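Local coordinates for protein endonuclease II (Enterobacteria phage t4, PDB 2WSH) that nicks and cleaves cytosine-containing double-stranded DNA in a sequence-specific, magnesium-dependent manner, contributing to the host DNA degradation that lets the phage scavenge nucleotides, at residues V42-A47 and V97-R102. The protein carries 1 engineered substitution. Sequence-based numbering, arbitrary orientation.
With PO4 (phosphate ion), chain E.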
ATOM      1  N   VAL A  42      11.456  10.244  -9.797  1.00 31.58           N
ATOM      2  CA  VAL A  42      12.061   9.082 -10.436  1.00 24.20           C
ATOM      3  C   VAL A  42      13.385   8.665  -9.812  1.00 27.29           C
ATOM      4  O   VAL A  42      14.062   9.455  -9.146  1.00 24.62           O
ATOM      5  CB  VAL A  42      12.337   9.338 -11.934  1.00 25.14           C
ATOM      6  CG1 VAL A  42      11.043   9.630 -12.681  1.00 21.18           C
ATOM      7  CG2 VAL A  42      13.327  10.482 -12.092  1.00 22.02           C
ATOM      8  N   ILE A  43      13.744   7.410 -10.043  1.00 22.13           N
ATOM      9  CA  ILE A  43      15.108   6.954  -9.855  1.00 22.76           C
ATOM     10  C   ILE A  43      15.808   7.232 -11.170  1.00 25.88           C
ATOM     11  O   ILE A  43      15.290   6.898 -12.235  1.00 22.36           O
ATOM     12  CB  ILE A  43      15.168   5.448  -9.571  1.00 22.68           C
ATOM     13  CG1 ILE A  43      14.557   5.141  -8.203  1.00 26.02           C
ATOM     14  CG2 ILE A  43      16.604   4.936  -9.661  1.00 21.05           C
ATOM     15  CD1 ILE A  43      15.251   5.846  -7.053  1.00 23.16           C
ATOM     16  N   TYR A  44      16.964   7.878 -11.115  1.00 20.99           N
ATOM     17  CA  TYR A  44      17.713   8.089 -12.341  1.00 18.05           C
ATOM     18  C   TYR A  44      19.039   7.354 -12.322  1.00 20.10           C
ATOM     19  O   TYR A  44      19.585   7.056 -11.264  1.00 21.41           O
ATOM     20  CB  TYR A  44      17.870   9.577 -12.673  1.00 23.48           C
ATOM     21  CG  TYR A  44      18.821  10.371 -11.803  1.00 23.08           C
ATOM     22  CD1 TYR A  44      20.148  10.544 -12.176  1.00 18.96           C
ATOM     23  CD2 TYR A  44      18.382  10.985 -10.637  1.00 19.56           C
ATOM     24  CE1 TYR A  44      21.018  11.291 -11.407  1.00 17.30           C
ATOM     25  CE2 TYR A  44      19.250  11.732  -9.854  1.00 26.42           C
ATOM     26  CZ  TYR A  44      20.565  11.880 -10.249  1.00 26.05           C
ATOM     27  OH  TYR A  44      21.434  12.620  -9.489  1.00 21.08           O
ATOM     28  N   ALA A  45      19.532   7.034 -13.508  1.00 17.84           N
ATOM     29  CA  ALA A  45      20.769   6.293 -13.635  1.00 18.60           C
ATOM     30  C   ALA A  45      21.693   7.049 -14.569  1.00 21.05           C
ATOM     31  O   ALA A  45      21.276   7.520 -15.626  1.00 21.24           O
ATOM     32  CB  ALA A  45      20.496   4.894 -14.168  1.00 20.65           C
ATOM     33  N   ILE A  46      22.946   7.189 -14.162  1.00 18.71           N
ATOM     34  CA  ILE A  46      23.950   7.764 -15.034  1.00 17.39           C
ATOM     35  C   ILE A  46      24.766   6.630 -15.618  1.00 22.23           C
ATOM     36  O   ILE A  46      25.221   5.749 -14.885  1.00 21.59           O
ATOM     37  CB  ILE A  46      24.872   8.731 -14.273  1.00 20.91           C
ATOM     38  CG1 ILE A  46      24.044   9.808 -13.577  1.00 17.27           C
ATOM     39  CG2 ILE A  46      25.891   9.358 -15.223  1.00 22.30           C
ATOM     40  CD1 ILE A  46      24.879  10.890 -12.923  1.00 19.99           C
ATOM     41  N   ALA A  47      24.934   6.648 -16.939  1.00 21.85           N
ATOM     42  CA  ALA A  47      25.689   5.614 -17.637  1.00 25.38           C
ATOM     43  C   ALA A  47      26.814   6.228 -18.451  1.00 21.05           C
ATOM     44  O   ALA A  47      26.615   7.218 -19.154  1.00 22.95           O
ATOM     45  CB  ALA A  47      24.772   4.800 -18.544  1.00 23.01           C
ATOM     46  N   VAL A  97      27.851   9.893 -22.257  1.00 25.32           N
ATOM     47  CA  VAL A  97      27.232  10.093 -20.946  1.00 26.74           C
ATOM     48  C   VAL A  97      25.715  10.143 -21.059  1.00 23.28           C
ATOM     49  O   VAL A  97      25.157  11.076 -21.643  1.00 27.78           O
ATOM     50  CB  VAL A  97      27.713  11.403 -20.285  1.00 25.54           C
ATOM     51  CG1 VAL A  97      27.011  11.611 -18.945  1.00 20.72           C
ATOM     52  CG2 VAL A  97      29.225  11.399 -20.116  1.00 27.85           C
ATOM     53  N   GLU A  98      25.049   9.147 -20.484  1.00 20.10           N
ATOM     54  CA  GLU A  98      23.603   9.025 -20.613  1.00 26.30           C
ATOM     55  C   GLU A  98      22.888   9.022 -19.270  1.00 18.99           C
ATOM     56  O   GLU A  98      23.409   8.522 -18.274  1.00 25.50           O
ATOM     57  CB  GLU A  98      23.248   7.746 -21.377  1.00 27.09           C
ATOM     58  CG  GLU A  98      23.785   7.701 -22.796  1.00 35.02           C
ATOM     59  CD  GLU A  98      23.553   6.357 -23.459  1.00 42.22           C
ATOM     60  OE1 GLU A  98      24.043   5.338 -22.929  1.00 39.15           O
ATOM     61  OE2 GLU A  98      22.884   6.321 -24.512  1.00 41.31           O
ATOM     62  N   PHE A  99      21.691   9.592 -19.259  1.00 17.66           N
ATOM     63  CA  PHE A  99      20.810   9.524 -18.106  1.00 17.24           C
ATOM     64  C   PHE A  99      19.582   8.692 -18.447  1.00 22.17           C
ATOM     65  O   PHE A  99      18.942   8.913 -19.476  1.00 22.78           O
ATOM     66  CB  PHE A  99      20.372  10.928 -17.692  1.00 18.58           C
ATOM     67  CG  PHE A  99      21.453  11.728 -17.033  1.00 20.07           C
ATOM     68  CD1 PHE A  99      21.532  11.799 -15.655  1.00 20.32           C
ATOM     69  CD2 PHE A  99      22.394  12.403 -17.790  1.00 24.81           C
ATOM     70  CE1 PHE A  99      22.528  12.536 -15.041  1.00 27.81           C
ATOM     71  CE2 PHE A  99      23.395  13.136 -17.182  1.00 26.14           C
ATOM     72  CZ  PHE A  99      23.461  13.202 -15.806  1.00 20.58           C
ATOM     73  N   TYR A 100      19.266   7.734 -17.582  1.00 21.82           N
ATOM     74  CA  TYR A 100      18.038   6.958 -17.688  1.00 26.60           C
ATOM     75  C   TYR A 100      17.124   7.299 -16.518  1.00 25.83           C
ATOM     76  O   TYR A 100      17.589   7.715 -15.460  1.00 23.16           O
ATOM     77  CB  TYR A 100      18.345   5.463 -17.656  1.00 20.30           C
ATOM     78  CG  TYR A 100      18.971   4.920 -18.918  1.00 33.30           C
ATOM     79  CD1 TYR A 100      18.257   4.074 -19.761  1.00 29.03           C
ATOM     80  CD2 TYR A 100      20.278   5.240 -19.264  1.00 30.20           C
ATOM     81  CE1 TYR A 100      18.827   3.566 -20.915  1.00 31.68           C
ATOM     82  CE2 TYR A 100      20.855   4.739 -20.417  1.00 31.83           C
ATOM     83  CZ  TYR A 100      20.124   3.903 -21.237  1.00 34.92           C
ATOM     84  OH  TYR A 100      20.692   3.399 -22.384  1.00 34.53           O
ATOM     85  N   ALA A 101      15.822   7.110 -16.702  1.00 17.00           N
ATOM     86  CA  ALA A 101      14.866   7.367 -15.633  1.00 17.43           C
ATOM     87  C   ALA A 101      13.930   6.186 -15.429  1.00 26.75           C
ATOM     88  O   ALA A 101      13.439   5.603 -16.395  1.00 23.79           O
ATOM     89  CB  ALA A 101      14.072   8.623 -15.926  1.00 21.44           C
ATOM     90  N   ARG A 102      13.686   5.845 -14.168  1.00 23.54           N
ATOM     91  CA  ARG A 102      12.704   4.826 -13.815  1.00 24.11           C
ATOM     92  C   ARG A 102      11.584   5.472 -13.012  1.00 25.83           C
ATOM     93  O   ARG A 102      11.800   5.936 -11.894  1.00 26.24           O
ATOM     94  CB  ARG A 102      13.352   3.698 -13.016  1.00 20.65           C
ATOM     95  CG  ARG A 102      12.356   2.783 -12.312  1.00 29.98           C
ATOM     96  CD  ARG A 102      13.066   1.650 -11.571  1.00 28.22           C
ATOM     97  NE  ARG A 102      12.194   0.995 -10.597  1.00 28.18           N
ATOM     98  CZ  ARG A 102      11.486  -0.105 -10.838  1.00 36.48           C
ATOM     99  NH1 ARG A 102      11.550  -0.697 -12.024  1.00 30.52           N
ATOM    100  NH2 ARG A 102      10.720  -0.619  -9.886  1.00 32.25           N
TER
HETATM  101  P   PO4 E1133      21.498  13.823  -6.206  1.00 68.17           P
HETATM  102  O1  PO4 E1133      21.717  12.330  -6.170  1.00 39.33           O
HETATM  103  O2  PO4 E1133      20.426  14.207  -5.212  1.00 62.29           O
HETATM  104  O3  PO4 E1133      22.773  14.568  -5.879  1.00 44.64           O
HETATM  105  O4  PO4 E1133      21.060  14.175  -7.604  1.00 47.20           O
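Ala47 and Arg102, at opposite ends of the pairing, and Tyr100 between them lose the most surface where strands 42-47 and 97-102 join in the antiparallel sheet of the GIY-YIG nuclease fold; all three side chains leave from the same face. The axes of the two segments pass 4.5 Å apart, their N-to-C directions 157° apart, and three hydrogen-bonded pairs, Ile43 with Arg102, Ala45 with Tyr100 and Ala47 with Glu98, define the register. Ala47 is held by two bonds, each 2.8 Å, from Ala47 N to Glu98 O and from Glu98 N to Ala47 O. Its methyl also reaches diagonally to the Tyr100 ring, with Ala47 CB 4.3 Å from Tyr100 CE2; with CG of Tyr100 anti to the carbonyl carbon (chi1 -73°), this ring leans toward Ala47. Met8, from helix 8-14, covers both residues. At the other end Arg102 N donates to Ile43 O at 2.7 Å, while the return bond from Ile43 N to Arg102 O is longer and more bent (151° at the hydrogen). The arginine chain, extended from CG to NE, carries the guanidinium away from Ile43 to salt bridges with Glu124 and with Glu112 of the second subunit, so this side chain spans a subunit boundary.

On the opposite face, toward helix 61-73, Phe99 lies alongside Ile46 and Tyr44. Ile46 CG1 approaches Phe99 CE1 to 3.4 Å, a tight apolar fit, whereas Tyr44 CD1 meets the edge of the phenylalanine ring, near its plane. Beyond that contact the tyrosine hydroxyl reaches a phosphate probably derived from the crystallisation liquor. Tyr54, Arg64 and Lys83 also bind this ion, consistent with a site for a DNA phosphate. Tyr44 OH donates to phosphate O4, at a very short distance whose exact value is doubtful; O4 sits at the tyrosine ring edge, near its plane.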